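CRISPR pre-crRNA endoribonuclease Cas5d (Mannheimia succiniciproducens, PDB 3KG4) is an endoribonuclease that processes CRISPR precursor RNA into crRNA, needing no metal cofactor, and so serves adaptive immunity against viruses and other mobile genetic elements. Local coordinates at residues 49-54 against 119-125; 28-32 against 63-67; 141-146 against 166-170. All blocks are in the same frame, centred on the assembly; numbering follows the deposited sequence.

Contact 1 (49-54 against 119-125); sequences PAINWV and EAHAVMT
The His121 imidazole turns one face to Val54, whose CB sits 4.0 Å from the ring centroid in a CH-pi contact, offset toward the rim, while Val54 CG1 comes to 3.6 Å from His121 CE1. The two side chains run alongside each other and point the same way, and His121 ND1 is hydrogen-bonded to Asp56. The Trp53 indole carries Ile51 CD1 over one face. At its edge, near the ring plane, CE3 meets the backbone O of His121. Ala122 CB approaches Trp53 CZ3 obliquely, at 3.9 Å, and Trp53 NE1 is bonded to the carbonyl of His46. Strands 51-54 and 119-124 are antiparallel neighbours within the large antiparallel sheet of this Cas5 protein, a member of the RAMP superfamily. Asn52 with Val123 and Val54 with His121 form the hydrogen-bonded pairs, and Ile51 with Met124 and Trp53 with Ala122 the non-hydrogen-bonded ones. The bond from Val54 N to His121 O is 2.7 Å long and almost straight (175° at the hydrogen). Alternation puts Ile51, Trp53, Ala122 and Met124 on the face where Trp53 meets helices 35-45 and 135-146 and Ile51 meets 135-146. Bent at chi2 and chi3, the Met124 chain brings CE to 3.8 Å from Ile51 CG2. Where strand 114-124 stops and strand 51-60 starts, Thr125 N donates to Ala50 O at 2.6 Å.

Contact 2 (28-32 against 63-67); sequences VSYDV and PIRFE
Tyr30 O accepts a hydrogen bond from Ser29 OG, 2.7 Å long, in the carbonyl plane and on a lone pair, and the same oxygen faces the edge of the Phe66 ring, with CE1 4.0 Å away. Ser29 OG is bonded to Phe18 N as well, which ties Ser29 to Phe18. The Phe66 ring reaches residues 29-31 by its far end. Phe66 CZ lies 3.4 Å from Asp31 OD1, which sits in the ring plane at the edge, so the oxygen meets the rim of C-H groups and not the pi face; the carboxylate and ring planes are turned 64° apart. CE1 of Phe66 also comes within 3.7 Å of Ser29 O, obliquely. Beside the ring, Ile64 brings its CG2 branch to the backbone of Asp31, 3.5 Å from the carbonyl O, and to Asp31 CB. That branch stands opposite the backbone N about the first torsion (chi1 -58° for CG1), whereas CD1 at the end of the other branch runs on to Val32 CG1 at 4.1 Å. The loop, which leads from strand 27-28 to helix 35-45, is thereby laid against residues 64-66, the two running nearly antiparallel. Leu111 of strand 107-112 touches Ser29, Ile64 and Phe66. No hydrogen bond links the two segments: the carboxylate of Asp31 has its salt bridge with Arg186 through OD2, and the contact itself rests on apolar packing and on weakly polar C-H groups facing oxygens, an electrostatic match that is probably modest.

Contact 3 (141-146 against 166-170); sequences FKRRAL and ALIDD
Leu167 lies across one side of helix 135-146 and overlaps four of its residues, dividing them between its two methyl groups. With CG placed opposite the backbone N (chi1 -171°), the branch point is carried out toward the helix. Leu167 CD1 comes to the edge of the Phe141 ring, near its plane, 3.7 Å from Phe141 CE2, and also lies beside the methyl of Ala145. Leu167 CD2 touches both Lys142 CB (3.7 Å) and Leu146 CG (3.9 Å). Underneath, Ala145 CB faces Leu167 CB at 4.0 Å, and the CA atoms of Ala145 and Leu167, 5.7 Å apart, are the nearest pair of the contact. Phe141 and Ala145, and Lys142 and Leu146, are each one helical turn apart, so the four make a single surface that receives the leucine. Beyond Leu167 the contact turns polar. The Lys142 chain lies with its CG and CB against the leucine, then bends at chi3 and chi4 and crosses Asp169 at about a right angle. Its NZ forms a long salt bridge of 3.6 Å to Asp169 OD1, an oxygen that also accepts a bond from Asp170 N, while the backbone N of Asp169 is bonded to Asp172. Strand 164-167 is an outermost strand of the large antiparallel sheet within this chain and pairs with strand 7-13. Helix 135-146 lies against the sheet, and Phe141 also touches Ile7 of strand 7-13 and Leu42 and Ile45 of helix 35-45.

How the contacts relate
Contacts 1 and 3 belong to one sheet and one layer of helix: their centres are 16 Å apart, and they meet where Trp53 CZ2 and Phe141 CD1 lie 3.7 Å apart, the two rings edge-to-face. Strand 114-124 leads on to helix 135-146, so contact 1 closes before contact 3 opens. Contact 2 lies on the opposite side of the chain's centre, about 28 Å from contact 1 and about 27 Å from contact 3, centre to centre. Its segments alternate with those of contact 1 along the chain, strand 51-60 being followed by strand 66-70. Contacts 1 and 3 hold the large sheet and its helix together, whereas contact 2 ties two parts of the smaller mixed sheet.

Contact 1 (49-54 against 119-125)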
# COMPACT_ATOMS: atom_id res chain seq x y z
N PRO A 49 2.49 -11.14 -15.32
CA PRO A 49 2.95 -10.11 -16.26
C PRO A 49 1.84 -9.52 -17.06
O PRO A 49 1.97 -8.42 -17.59
CB PRO A 49 3.95 -10.86 -17.19
CG PRO A 49 4.02 -12.23 -16.74
CD PRO A 49 3.20 -12.42 -15.49
N ALA A 50 0.73 -10.24 -17.18
CA ALA A 50 -0.41 -9.73 -17.90
C ALA A 50 -0.97 -8.45 -17.23
O ALA A 50 -1.51 -7.59 -17.92
CB ALA A 50 -1.51 -10.82 -18.03
N ILE A 51 -0.80 -8.31 -15.91
CA ILE A 51 -1.44 -7.20 -15.17
C ILE A 51 -0.46 -6.33 -14.36
O ILE A 51 0.64 -6.75 -14.03
CB ILE A 51 -2.52 -7.69 -14.18
CG1 ILE A 51 -1.91 -8.58 -13.11
CG2 ILE A 51 -3.68 -8.39 -14.97
CD1 ILE A 51 -2.64 -8.60 -11.79
N ASN A 52 -0.92 -5.11 -14.06
CA ASN A 52 -0.28 -4.22 -13.10
C ASN A 52 -1.36 -3.74 -12.15
O ASN A 52 -2.49 -3.47 -12.58
CB ASN A 52 0.41 -3.01 -13.78
CG ASN A 52 1.81 -3.36 -14.35
OD1 ASN A 52 2.17 -2.90 -15.45
ND2 ASN A 52 2.58 -4.19 -13.62
N TRP A 53 -1.03 -3.74 -10.86
CA TRP A 53 -1.91 -3.20 -9.84
C TRP A 53 -1.77 -1.69 -9.79
O TRP A 53 -0.64 -1.16 -9.70
CB TRP A 53 -1.58 -3.77 -8.49
CG TRP A 53 -1.91 -5.17 -8.34
CD1 TRP A 53 -1.05 -6.19 -8.15
CD2 TRP A 53 -3.22 -5.73 -8.33
NE1 TRP A 53 -1.75 -7.38 -8.00
CE2 TRP A 53 -3.08 -7.12 -8.15
CE3 TRP A 53 -4.51 -5.20 -8.47
CZ2 TRP A 53 -4.18 -7.99 -8.11
CZ3 TRP A 53 -5.59 -6.05 -8.46
CH2 TRP A 53 -5.43 -7.42 -8.25
N VAL A 54 -2.89 -0.99 -9.84
CA VAL A 54 -2.87 0.48 -9.75
C VAL A 54 -3.51 0.91 -8.43
O VAL A 54 -4.67 0.59 -8.19
CB VAL A 54 -3.57 1.09 -10.98
CG1 VAL A 54 -3.70 2.64 -10.86
CG2 VAL A 54 -2.84 0.67 -12.25
N GLU A 119 -6.90 0.46 -1.61
CA GLU A 119 -7.92 0.32 -2.61
C GLU A 119 -7.25 0.44 -3.96
O GLU A 119 -6.54 1.41 -4.20
CB GLU A 119 -8.98 1.41 -2.44
CG GLU A 119 -10.17 1.23 -3.30
CD GLU A 119 -11.31 2.21 -2.88
OE1 GLU A 119 -11.78 2.14 -1.73
OE2 GLU A 119 -11.71 3.03 -3.73
N ALA A 120 -7.48 -0.53 -4.84
CA ALA A 120 -6.73 -0.70 -6.07
C ALA A 120 -7.56 -1.37 -7.15
O ALA A 120 -8.59 -2.02 -6.85
CB ALA A 120 -5.42 -1.60 -5.80
N HIS A 121 -7.11 -1.24 -8.38
CA HIS A 121 -7.66 -2.02 -9.48
C HIS A 121 -6.52 -2.56 -10.35
O HIS A 121 -5.34 -2.16 -10.21
CB HIS A 121 -8.65 -1.16 -10.29
CG HIS A 121 -8.01 -0.02 -11.02
ND1 HIS A 121 -7.75 1.20 -10.45
CD2 HIS A 121 -7.58 0.06 -12.30
CE1 HIS A 121 -7.18 1.99 -11.34
NE2 HIS A 121 -7.05 1.31 -12.47
N ALA A 122 -6.87 -3.47 -11.26
CA ALA A 122 -5.90 -4.06 -12.20
C ALA A 122 -6.01 -3.41 -13.58
O ALA A 122 -7.10 -3.04 -14.01
CB ALA A 122 -6.12 -5.60 -12.29
N VAL A 123 -4.87 -3.24 -14.26
CA VAL A 123 -4.83 -2.83 -15.66
C VAL A 123 -4.09 -3.93 -16.40
O VAL A 123 -3.22 -4.59 -15.81
CB VAL A 123 -4.12 -1.46 -15.86
CG1 VAL A 123 -2.65 -1.52 -15.43
CG2 VAL A 123 -4.21 -1.01 -17.33
N MET A 124 -4.48 -4.17 -17.66
CA MET A 124 -3.82 -5.16 -18.50
C MET A 124 -2.59 -4.51 -19.10
O MET A 124 -2.62 -3.35 -19.45
CB MET A 124 -4.75 -5.66 -19.63
CG MET A 124 -6.11 -6.14 -19.16
SD MET A 124 -6.07 -7.29 -17.81
CE MET A 124 -5.10 -8.62 -18.52
N THR A 125 -1.50 -5.26 -19.17
CA THR A 125 -0.25 -4.79 -19.78
C THR A 125 -0.19 -5.17 -21.28
O THR A 125 -0.99 -5.99 -21.75
CB THR A 125 1.00 -5.39 -19.07
OG1 THR A 125 1.06 -6.81 -19.25
CG2 THR A 125 0.96 -5.08 -17.59

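Contact 2 (28-32 against 63-67)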
# COMPACT_ATOMS: atom_id res chain seq x y z
N VAL A 28 14.82 6.69 7.69
CA VAL A 28 13.66 7.35 8.30
C VAL A 28 12.43 7.09 7.41
O VAL A 28 12.49 7.29 6.22
CB VAL A 28 13.84 8.88 8.38
CG1 VAL A 28 12.61 9.54 9.02
CG2 VAL A 28 15.13 9.24 9.20
N SER A 29 11.36 6.61 8.03
CA SER A 29 10.12 6.26 7.29
C SER A 29 9.32 7.53 6.94
O SER A 29 9.30 8.54 7.66
CB SER A 29 9.23 5.33 8.12
OG SER A 29 8.01 4.94 7.45
N TYR A 30 8.65 7.44 5.81
CA TYR A 30 7.57 8.31 5.51
C TYR A 30 6.48 8.13 6.57
O TYR A 30 6.50 7.15 7.34
CB TYR A 30 7.01 7.95 4.18
CG TYR A 30 7.71 8.46 2.97
CD1 TYR A 30 7.80 9.83 2.71
CD2 TYR A 30 8.18 7.59 2.02
CE1 TYR A 30 8.40 10.31 1.55
CE2 TYR A 30 8.78 8.05 0.85
CZ TYR A 30 8.88 9.42 0.63
OH TYR A 30 9.44 9.91 -0.52
N ASP A 31 5.56 9.08 6.62
CA ASP A 31 4.48 9.07 7.60
C ASP A 31 3.44 7.99 7.36
O ASP A 31 2.77 7.60 8.31
CB ASP A 31 3.73 10.43 7.62
CG ASP A 31 4.56 11.56 8.13
OD1 ASP A 31 5.77 11.37 8.35
OD2 ASP A 31 3.98 12.66 8.37
N VAL A 32 3.33 7.54 6.12
CA VAL A 32 2.35 6.53 5.71
C VAL A 32 2.97 5.68 4.60
O VAL A 32 4.00 6.02 3.99
CB VAL A 32 1.05 7.18 5.15
CG1 VAL A 32 0.39 8.17 6.20
CG2 VAL A 32 1.36 7.96 3.86
N PRO A 63 -3.10 6.48 14.33
CA PRO A 63 -2.29 7.67 14.49
C PRO A 63 -0.84 7.43 14.08
O PRO A 63 -0.31 6.36 14.28
CB PRO A 63 -2.38 7.98 16.00
CG PRO A 63 -3.52 7.15 16.49
CD PRO A 63 -3.58 5.96 15.62
N ILE A 64 -0.28 8.43 13.39
CA ILE A 64 1.08 8.43 12.89
C ILE A 64 2.05 8.57 14.06
O ILE A 64 2.08 9.62 14.73
CB ILE A 64 1.24 9.55 11.82
CG1 ILE A 64 0.23 9.32 10.69
CG2 ILE A 64 2.69 9.56 11.24
CD1 ILE A 64 0.14 10.41 9.64
N ARG A 65 2.82 7.51 14.34
CA ARG A 65 3.78 7.49 15.46
C ARG A 65 5.08 6.79 15.09
O ARG A 65 5.05 5.80 14.38
CB ARG A 65 3.17 6.82 16.68
CG ARG A 65 2.24 7.81 17.39
CD ARG A 65 1.54 7.21 18.58
NE ARG A 65 1.15 5.81 18.36
CZ ARG A 65 1.76 4.76 18.92
NH1 ARG A 65 2.80 4.92 19.74
NH2 ARG A 65 1.32 3.54 18.63
N PHE A 66 6.19 7.28 15.63
CA PHE A 66 7.53 6.84 15.25
C PHE A 66 8.30 6.33 16.45
O PHE A 66 8.05 6.74 17.59
CB PHE A 66 8.30 8.00 14.64
CG PHE A 66 7.76 8.48 13.35
CD1 PHE A 66 8.06 7.84 12.18
CD2 PHE A 66 6.98 9.64 13.28
CE1 PHE A 66 7.59 8.30 10.97
CE2 PHE A 66 6.48 10.06 12.06
CZ PHE A 66 6.81 9.40 10.92
N GLU A 67 9.24 5.44 16.19
CA GLU A 67 10.17 4.96 17.22
C GLU A 67 11.52 4.73 16.55
O GLU A 67 11.57 4.19 15.43
CB GLU A 67 9.62 3.66 17.84
CG GLU A 67 10.41 3.04 18.99
CD GLU A 67 9.83 1.67 19.41
OE1 GLU A 67 8.62 1.57 19.71
OE2 GLU A 67 10.57 0.66 19.43

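Contact 3 (141-146 against 166-170)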
# COMPACT_ATOMS: atom_id res chain seq x y z
N PHE A 141 -6.78 -12.95 -6.97
CA PHE A 141 -6.25 -12.14 -5.87
C PHE A 141 -7.12 -12.32 -4.64
O PHE A 141 -6.64 -12.57 -3.55
CB PHE A 141 -6.18 -10.64 -6.22
CG PHE A 141 -5.82 -9.78 -5.03
CD1 PHE A 141 -4.47 -9.49 -4.75
CD2 PHE A 141 -6.79 -9.34 -4.14
CE1 PHE A 141 -4.12 -8.76 -3.65
CE2 PHE A 141 -6.46 -8.58 -3.04
CZ PHE A 141 -5.11 -8.32 -2.77
N LYS A 142 -8.43 -12.20 -4.82
CA LYS A 142 -9.32 -12.26 -3.68
C LYS A 142 -9.26 -13.64 -3.03
O LYS A 142 -9.24 -13.77 -1.81
CB LYS A 142 -10.76 -11.90 -4.09
CG LYS A 142 -10.91 -10.51 -4.66
CD LYS A 142 -12.20 -10.36 -5.44
CE LYS A 142 -13.32 -9.90 -4.56
NZ LYS A 142 -13.39 -8.42 -4.55
N ARG A 143 -9.20 -14.68 -3.86
CA ARG A 143 -9.25 -16.05 -3.35
C ARG A 143 -8.03 -16.28 -2.47
O ARG A 143 -8.16 -16.63 -1.31
CB ARG A 143 -9.29 -17.04 -4.50
CG ARG A 143 -9.84 -18.39 -4.14
CD ARG A 143 -10.33 -19.12 -5.40
NE ARG A 143 -9.36 -19.06 -6.50
CZ ARG A 143 -9.58 -18.54 -7.72
NH1 ARG A 143 -8.60 -18.56 -8.61
NH2 ARG A 143 -10.75 -18.00 -8.07
N ARG A 144 -6.85 -16.02 -3.04
CA ARG A 144 -5.58 -16.04 -2.27
C ARG A 144 -5.61 -15.21 -1.01
O ARG A 144 -5.13 -15.65 0.04
CB ARG A 144 -4.43 -15.53 -3.10
CG ARG A 144 -4.08 -16.34 -4.32
CD ARG A 144 -2.58 -16.58 -4.32
NE ARG A 144 -1.98 -16.61 -5.64
CZ ARG A 144 -0.71 -16.96 -5.86
NH1 ARG A 144 -0.21 -16.97 -7.10
NH2 ARG A 144 0.08 -17.30 -4.84
N ALA A 145 -6.15 -13.99 -1.10
CA ALA A 145 -6.19 -13.11 0.06
C ALA A 145 -7.11 -13.64 1.16
O ALA A 145 -6.78 -13.53 2.33
CB ALA A 145 -6.58 -11.66 -0.34
N LEU A 146 -8.25 -14.23 0.78
CA LEU A 146 -9.24 -14.72 1.77
C LEU A 146 -8.72 -15.82 2.69
O LEU A 146 -9.18 -15.96 3.83
CB LEU A 146 -10.48 -15.25 1.07
CG LEU A 146 -11.52 -14.23 0.65
CD1 LEU A 146 -12.58 -14.92 -0.25
CD2 LEU A 146 -12.13 -13.57 1.90
N ALA A 166 -5.97 -8.85 5.36
CA ALA A 166 -7.30 -9.46 5.29
C ALA A 166 -8.05 -8.77 4.15
O ALA A 166 -8.01 -7.51 4.03
CB ALA A 166 -8.02 -9.31 6.62
N LEU A 167 -8.64 -9.55 3.26
CA LEU A 167 -9.44 -8.97 2.19
C LEU A 167 -10.61 -8.23 2.83
O LEU A 167 -11.14 -8.64 3.86
CB LEU A 167 -9.92 -10.02 1.20
CG LEU A 167 -10.60 -9.49 -0.07
CD1 LEU A 167 -9.58 -8.96 -1.09
CD2 LEU A 167 -11.45 -10.58 -0.72
N ILE A 168 -10.99 -7.11 2.23
CA ILE A 168 -12.24 -6.46 2.59
C ILE A 168 -13.09 -6.74 1.36
O ILE A 168 -12.97 -6.05 0.36
CB ILE A 168 -12.07 -4.95 2.84
CG1 ILE A 168 -11.15 -4.68 4.03
CG2 ILE A 168 -13.46 -4.24 3.00
CD1 ILE A 168 -11.87 -4.29 5.29
N ASP A 169 -13.89 -7.80 1.42
CA ASP A 169 -14.72 -8.21 0.27
C ASP A 169 -15.90 -7.26 0.21
O ASP A 169 -16.05 -6.40 1.08
CB ASP A 169 -15.19 -9.66 0.44
CG ASP A 169 -15.37 -10.39 -0.86
OD1 ASP A 169 -15.49 -9.78 -1.95
OD2 ASP A 169 -15.40 -11.63 -0.76
N ASP A 170 -16.74 -7.41 -0.81
CA ASP A 170 -17.70 -6.36 -1.12
C ASP A 170 -18.72 -6.08 -0.03
O ASP A 170 -19.14 -4.95 0.16
CB ASP A 170 -18.41 -6.60 -2.43
CG ASP A 170 -18.83 -5.29 -3.08
OD1 ASP A 170 -18.93 -4.28 -2.35
OD2 ASP A 170 -19.02 -5.24 -4.32